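Local coordinates for esterase TesA (Pseudomonas aeruginosa, PDB 4JGG), which hydrolyses carboxylic esters, with highest activity on Tween detergents and short-chain p-nitrophenyl esters, and has weak thioesterase activity towards palmitoyl-coenzyme A, at residues A[48-51]-A[52-56]; A[80-83]-A[84-87]; A[114-117]-A[118-121]. All blocks are in the same frame, centred on the assembly; numbering follows the deposited sequence.

The three contacts follow one another along the chain, each at or near the C-terminal end of a helix in the alpha/beta/alpha fold of this GDSL (SGNH) hydrolase. Contact 1 ends helix 43-53 ahead of strand 59-62, and contact 2 ends helix 70-84 ahead of strand 88-92; contact 3 lies in the C-terminal part of helix 104-121, before strand 124-128. Contacts 2 and 3 touch, their centres about 11 Å apart: Leu81 CD1 packs against Lys117 and Ala118 of helix 104-121, and Glu121 reaches Lys85 and Pro86. Contact 1 is separate, its nearest atoms about 11 Å from those of contact 2. All three lie away from the probable catalytic residues Ser30, Asp177 and His180.

Contact 1. Residues A[48-51]-A[52-56]; sequences QKRL and ADEGY
Lys49 and Asp53, one helical turn apart, form a salt bridge on the exposed flank of helix 43-53, with Lys49 NZ 3.2 Å from Asp53 OD2. The ammonium meets the syn lone pair of that oxygen, reached because the lysine chain, extended through chi3 (-179°), bends only at its last torsion (chi4 67°). Arg50 and Glu54 repeat the spacing without a bridge. They run side by side, Glu54 OE2 lying 3.6 Å from the aliphatic Arg50 CG but too far out of the guanidinium plane to accept a bond. The guanidinium has a cation-pi partner in Trp194 of helix 186-197. On the buried side Leu51 CD2 packs 3.8 Å from Tyr56 CB, the two side chains crossing at about a right angle, with Leu201 against both. Behind these pairs stands a Schellman motif: Tyr56 N donates to Leu51 O at 2.8 Å and Gly55 N to Ala52 O at 3.2 Å. Gly55, at positive phi, suits the C-prime place, having no side chain to hinder that turn. Leu51 O and Ala52 O are thus given backbone N-H partners, while Arg50 NE and Glu54 OE2, 4.2 Å apart, probably add only a diffuse attraction between opposite charges.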
loop_
_atom_site.group_PDB
_atom_site.type_symbol
_atom_site.label_atom_id
_atom_site.label_comp_id
_atom_site.label_asym_id
_atom_site.label_seq_id
_atom_site.Cartn_x
_atom_site.Cartn_y
_atom_site.Cartn_z
ATOM N N GLN A 48 -7.654 -5.425 -10.653
ATOM C CA GLN A 48 -7.958 -6.755 -11.176
ATOM C C GLN A 48 -8.617 -6.650 -12.544
ATOM O O GLN A 48 -8.347 -7.444 -13.433
ATOM C CB GLN A 48 -8.844 -7.551 -10.214
ATOM C CG GLN A 48 -9.228 -8.935 -10.735
ATOM C CD GLN A 48 -8.036 -9.881 -10.873
ATOM O OE1 GLN A 48 -7.839 -10.779 -10.043
ATOM N NE2 GLN A 48 -7.242 -9.691 -11.930
ATOM N N LYS A 49 -9.480 -5.658 -12.707
ATOM C CA LYS A 49 -10.173 -5.477 -13.964
ATOM C C LYS A 49 -9.228 -4.996 -15.071
ATOM O O LYS A 49 -9.402 -5.342 -16.239
ATOM C CB LYS A 49 -11.336 -4.509 -13.791
ATOM C CG LYS A 49 -11.829 -3.916 -15.086
ATOM C CD LYS A 49 -13.291 -3.529 -14.989
ATOM C CE LYS A 49 -13.792 -2.954 -16.305
ATOM N NZ LYS A 49 -13.820 -3.979 -17.391
ATOM N N ARG A 50 -8.227 -4.206 -14.707
ATOM C CA ARG A 50 -7.245 -3.751 -15.682
ATOM C C ARG A 50 -6.300 -4.876 -16.074
ATOM O O ARG A 50 -5.832 -4.930 -17.200
ATOM C CB ARG A 50 -6.435 -2.550 -15.174
ATOM C CG ARG A 50 -5.345 -2.138 -16.169
ATOM C CD ARG A 50 -4.639 -0.856 -15.776
ATOM N NE ARG A 50 -5.501 0.320 -15.842
ATOM C CZ ARG A 50 -5.091 1.547 -15.534
ATOM N NH1 ARG A 50 -3.830 1.754 -15.159
ATOM N NH2 ARG A 50 -5.934 2.565 -15.609
ATOM N N LEU A 51 -6.018 -5.776 -15.142
ATOM C CA LEU A 51 -5.166 -6.905 -15.454
ATOM C C LEU A 51 -5.906 -7.794 -16.442
ATOM O O LEU A 51 -5.338 -8.258 -17.422
ATOM C CB LEU A 51 -4.818 -7.690 -14.191
ATOM C CG LEU A 51 -3.834 -7.024 -13.230
ATOM C CD1 LEU A 51 -3.669 -7.852 -11.946
ATOM C CD2 LEU A 51 -2.497 -6.796 -13.916
ATOM N N ALA A 52 -7.188 -8.018 -16.176
ATOM C CA ALA A 52 -8.023 -8.814 -17.060
ATOM C C ALA A 52 -8.096 -8.181 -18.445
ATOM O O ALA A 52 -7.894 -8.856 -19.448
ATOM C CB ALA A 52 -9.405 -8.967 -16.476
ATOM N N ASP A 53 -8.369 -6.879 -18.496
ATOM C CA ASP A 53 -8.549 -6.197 -19.774
ATOM C C ASP A 53 -7.301 -6.191 -20.638
ATOM O O ASP A 53 -7.378 -6.362 -21.855
ATOM C CB ASP A 53 -9.027 -4.764 -19.573
ATOM C CG ASP A 53 -10.441 -4.697 -19.081
ATOM O OD1 ASP A 53 -11.139 -5.730 -19.146
ATOM O OD2 ASP A 53 -10.855 -3.611 -18.627
ATOM N N GLU A 54 -6.149 -5.967 -20.021
ATOM C CA GLU A 54 -4.928 -5.863 -20.805
ATOM C C GLU A 54 -4.282 -7.227 -21.010
ATOM O O GLU A 54 -3.126 -7.333 -21.413
ATOM C CB GLU A 54 -3.971 -4.863 -20.164
ATOM C CG GLU A 54 -4.635 -3.528 -19.905
ATOM C CD GLU A 54 -3.643 -2.411 -19.710
ATOM O OE1 GLU A 54 -2.430 -2.687 -19.800
ATOM O OE2 GLU A 54 -4.078 -1.266 -19.459
ATOM N N GLY A 55 -5.046 -8.274 -20.724
ATOM C CA GLY A 55 -4.607 -9.629 -20.994
ATOM C C GLY A 55 -3.468 -10.101 -20.121
ATOM O O GLY A 55 -2.612 -10.850 -20.573
ATOM N N TYR A 56 -3.449 -9.655 -18.867
ATOM C CA TYR A 56 -2.516 -10.192 -17.887
ATOM C C TYR A 56 -3.211 -11.306 -17.132
ATOM O O TYR A 56 -4.431 -11.288 -16.985
ATOM C CB TYR A 56 -2.057 -9.112 -16.914
ATOM C CG TYR A 56 -0.965 -8.228 -17.448
ATOM C CD1 TYR A 56 -1.248 -6.964 -17.932
ATOM C CD2 TYR A 56 0.357 -8.652 -17.454
ATOM C CE1 TYR A 56 -0.251 -6.141 -18.403
ATOM C CE2 TYR A 56 1.368 -7.834 -17.935
ATOM C CZ TYR A 56 1.055 -6.584 -18.413
ATOM O OH TYR A 56 2.049 -5.755 -18.895
#

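Contact 2. Residues A[80-83]-A[84-87]; sequences LLAE and EKPA
Glu84 closes the last regular turn of helix 70-84, its N donating to Leu80 O over 2.9 Å in a nearly straight bond. With its CG beside the backbone N (chi1 -50°), its chain lies against the same carbonyl, CG 3.5 Å from Leu80 O, before bending at chi2. Glu84 OE2 then passes 3.7 Å from Glu83 CG, while the two like charges probably keep each other apart, Glu83 OE2 5.1 Å from Glu84 OE2. Lys85 still donates its N to Leu81 O at 2.8 Å, but the bond is more bent (139°), and its positive phi takes the chain out of the helix. Its aliphatic part folds back over the final turn, and two bends, at chi2 and chi4, bring NZ within 3.6 Å of Ala82 O. Pro86 comes next; having no N-H, it suits a place where the helical bonding has stopped. Its ring meets Leu81 at about a right angle, CG 3.7 Å from Leu81 CD2, and also touches Leu25 of strand 23-28. Ala87 makes backbone hydrogen bonds with Thr23 and Lys124, tying the chain down just ahead of strand 88-92. The lysine charge near the last carbonyls probably complements the negative end of the helix dipole.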
loop_
_atom_site.group_PDB
_atom_site.type_symbol
_atom_site.label_atom_id
_atom_site.label_comp_id
_atom_site.label_asym_id
_atom_site.label_seq_id
_atom_site.Cartn_x
_atom_site.Cartn_y
_atom_site.Cartn_z
ATOM N N LEU A 80 -0.175 -15.529 5.228
ATOM C CA LEU A 80 -0.584 -15.109 3.892
ATOM C C LEU A 80 0.383 -15.621 2.833
ATOM O O LEU A 80 -0.043 -16.142 1.801
ATOM C CB LEU A 80 -0.680 -13.580 3.825
ATOM C CG LEU A 80 -1.832 -12.897 4.572
ATOM C CD1 LEU A 80 -1.659 -11.364 4.583
ATOM C CD2 LEU A 80 -3.177 -13.277 3.963
ATOM N N LEU A 81 1.683 -15.504 3.096
ATOM C CA LEU A 81 2.687 -16.028 2.169
ATOM C C LEU A 81 2.526 -17.536 2.037
ATOM O O LEU A 81 2.534 -18.071 0.934
ATOM C CB LEU A 81 4.104 -15.684 2.633
ATOM C CG LEU A 81 4.394 -14.183 2.757
ATOM C CD1 LEU A 81 5.775 -13.941 3.340
ATOM C CD2 LEU A 81 4.257 -13.533 1.387
ATOM N N ALA A 82 2.366 -18.223 3.159
ATOM C CA ALA A 82 2.229 -19.685 3.114
ATOM C C ALA A 82 0.977 -20.095 2.346
ATOM O O ALA A 82 1.010 -21.004 1.509
ATOM C CB ALA A 82 2.212 -20.267 4.514
ATOM N N GLU A 83 -0.123 -19.409 2.612
ATOM C CA GLU A 83 -1.400 -19.785 2.009
ATOM C C GLU A 83 -1.466 -19.489 0.511
ATOM O O GLU A 83 -1.881 -20.349 -0.277
ATOM C CB GLU A 83 -2.561 -19.104 2.746
ATOM C CG GLU A 83 -3.945 -19.436 2.172
ATOM C CD GLU A 83 -4.648 -20.551 2.919
ATOM O OE1 GLU A 83 -4.296 -20.813 4.095
ATOM O OE2 GLU A 83 -5.565 -21.164 2.333
ATOM N N GLU A 84 -1.047 -18.284 0.120
ATOM C CA GLU A 84 -1.191 -17.816 -1.268
ATOM C C GLU A 84 0.048 -17.993 -2.153
ATOM O O GLU A 84 -0.064 -18.016 -3.384
ATOM C CB GLU A 84 -1.604 -16.346 -1.295
ATOM C CG GLU A 84 -2.778 -15.988 -0.409
ATOM C CD GLU A 84 -4.074 -16.588 -0.884
ATOM O OE1 GLU A 84 -4.179 -16.915 -2.087
ATOM O OE2 GLU A 84 -4.994 -16.731 -0.053
ATOM N N LYS A 85 1.220 -18.092 -1.534
ATOM C CA LYS A 85 2.483 -18.189 -2.257
ATOM C C LYS A 85 2.546 -17.176 -3.400
ATOM O O LYS A 85 2.678 -17.543 -4.568
ATOM C CB LYS A 85 2.709 -19.623 -2.760
ATOM C CG LYS A 85 3.209 -20.595 -1.675
ATOM C CD LYS A 85 4.639 -20.234 -1.241
ATOM C CE LYS A 85 5.263 -21.304 -0.350
ATOM N NZ LYS A 85 4.512 -21.524 0.925
ATOM N N PRO A 86 2.458 -15.882 -3.054
ATOM C CA PRO A 86 2.301 -14.854 -4.084
ATOM C C PRO A 86 3.572 -14.631 -4.901
ATOM O O PRO A 86 4.697 -14.832 -4.410
ATOM C CB PRO A 86 1.941 -13.600 -3.275
ATOM C CG PRO A 86 2.532 -13.843 -1.921
ATOM C CD PRO A 86 2.446 -15.324 -1.693
ATOM N N ALA A 87 3.376 -14.215 -6.146
ATOM C CA ALA A 87 4.476 -13.826 -7.018
ATOM C C ALA A 87 4.788 -12.342 -6.824
ATOM O O ALA A 87 5.901 -11.887 -7.083
ATOM C CB ALA A 87 4.119 -14.113 -8.474
#

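Contact 3. Residues A[114-117]-A[118-121]; sequences MAQK and ARAE
Gln116 and Arg119 cross obliquely on the outer side of helix 104-121, the planes of amide and guanidinium nearly perpendicular at 87°. Their touch is not polar: Arg119 NH2 comes 3.6 Å from the methylene Gln116 CG. The extended arginine chain turns at chi3 (78°), swinging the guanidinium back toward the glutamine; beyond it, NH1 makes a long, weak ion pair with Glu155 of helix 138-155. Gln116 bends at chi2 (-89°), and its NE2 lies 4.2 Å from the bare methyl of Ala120, whose CB sits 3.3 Å from Gln116 O, as helix geometry dictates. These polar residues belong to one face of an amphipathic helix that covers the parallel sheet of the alpha/beta/alpha fold. On the other face Ala115 and Ala118 bring only methyl groups against Val125 of strand 124-128, which suits close packing of helix on sheet, while Met114 reaches Ile91 and also Leu74 and Leu77 of helix 70-84. Beneath the side chains the i to i+4 helical hydrogen bonds continue, Ala118 N to Met114 O at 3.0 Å and Arg119 N to Ala115 O at 3.0 Å, while Glu121 N divides between weak bonds to Lys117 O (3.1 Å) and Ala118 O (3.0 Å).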
loop_
_atom_site.group_PDB
_atom_site.type_symbol
_atom_site.label_atom_id
_atom_site.label_comp_id
_atom_site.label_asym_id
_atom_site.label_seq_id
_atom_site.Cartn_x
_atom_site.Cartn_y
_atom_site.Cartn_z
ATOM N N MET A 114 8.967 -7.306 6.638
ATOM C CA MET A 114 7.912 -7.768 5.725
ATOM C C MET A 114 8.460 -7.979 4.325
ATOM O O MET A 114 8.136 -8.966 3.682
ATOM C CB MET A 114 6.742 -6.771 5.634
ATOM C CG MET A 114 5.829 -6.664 6.859
ATOM S SD MET A 114 4.373 -5.624 6.522
ATOM C CE MET A 114 3.432 -6.672 5.412
ATOM N N ALA A 115 9.251 -7.024 3.839
ATOM C CA ALA A 115 9.785 -7.084 2.480
ATOM C C ALA A 115 10.796 -8.207 2.372
ATOM O O ALA A 115 10.887 -8.882 1.349
ATOM C CB ALA A 115 10.412 -5.756 2.073
ATOM N N GLN A 116 11.552 -8.407 3.443
ATOM C CA GLN A 116 12.488 -9.521 3.525
ATOM C C GLN A 116 11.762 -10.854 3.422
ATOM O O GLN A 116 12.172 -11.736 2.669
ATOM C CB GLN A 116 13.277 -9.448 4.837
ATOM C CG GLN A 116 14.396 -10.463 4.961
ATOM C CD GLN A 116 13.934 -11.770 5.568
ATOM O OE1 GLN A 116 12.981 -11.804 6.344
ATOM N NE2 GLN A 116 14.614 -12.861 5.219
ATOM N N LYS A 117 10.676 -10.996 4.177
ATOM C CA LYS A 117 9.971 -12.271 4.250
ATOM C C LYS A 117 9.262 -12.589 2.937
ATOM O O LYS A 117 9.229 -13.743 2.507
ATOM C CB LYS A 117 8.970 -12.268 5.403
ATOM C CG LYS A 117 9.584 -12.441 6.781
ATOM C CD LYS A 117 8.497 -12.393 7.840
ATOM C CE LYS A 117 9.056 -12.405 9.263
ATOM N NZ LYS A 117 9.736 -13.681 9.596
ATOM N N ALA A 118 8.693 -11.567 2.306
ATOM C CA ALA A 118 8.058 -11.744 0.998
ATOM C C ALA A 118 9.070 -12.149 -0.070
ATOM O O ALA A 118 8.841 -13.092 -0.837
ATOM C CB ALA A 118 7.322 -10.483 0.587
ATOM N N ARG A 119 10.187 -11.430 -0.126
ATOM C CA ARG A 119 11.275 -11.772 -1.034
ATOM C C ARG A 119 11.770 -13.194 -0.757
ATOM O O ARG A 119 12.100 -13.932 -1.683
ATOM C CB ARG A 119 12.425 -10.774 -0.877
ATOM C CG ARG A 119 13.703 -11.170 -1.597
ATOM C CD ARG A 119 14.875 -10.336 -1.095
ATOM N NE ARG A 119 15.380 -10.809 0.199
ATOM C CZ ARG A 119 16.225 -10.120 0.960
ATOM N NH1 ARG A 119 16.640 -8.922 0.569
ATOM N NH2 ARG A 119 16.646 -10.615 2.115
ATOM N N ALA A 120 11.817 -13.570 0.518
ATOM C CA ALA A 120 12.235 -14.923 0.910
ATOM C C ALA A 120 11.294 -16.025 0.402
ATOM O O ALA A 120 11.712 -17.174 0.226
ATOM C CB ALA A 120 12.395 -15.019 2.436
ATOM N N GLU A 121 10.027 -15.679 0.184
ATOM C CA GLU A 121 9.046 -16.632 -0.329
ATOM C C GLU A 121 9.107 -16.756 -1.855
ATOM O O GLU A 121 8.582 -17.715 -2.427
ATOM C CB GLU A 121 7.627 -16.239 0.105
ATOM C CG GLU A 121 6.515 -17.124 -0.484
ATOM C CD GLU A 121 6.052 -16.664 -1.866
ATOM O OE1 GLU A 121 6.186 -15.464 -2.192
ATOM O OE2 GLU A 121 5.559 -17.502 -2.635
#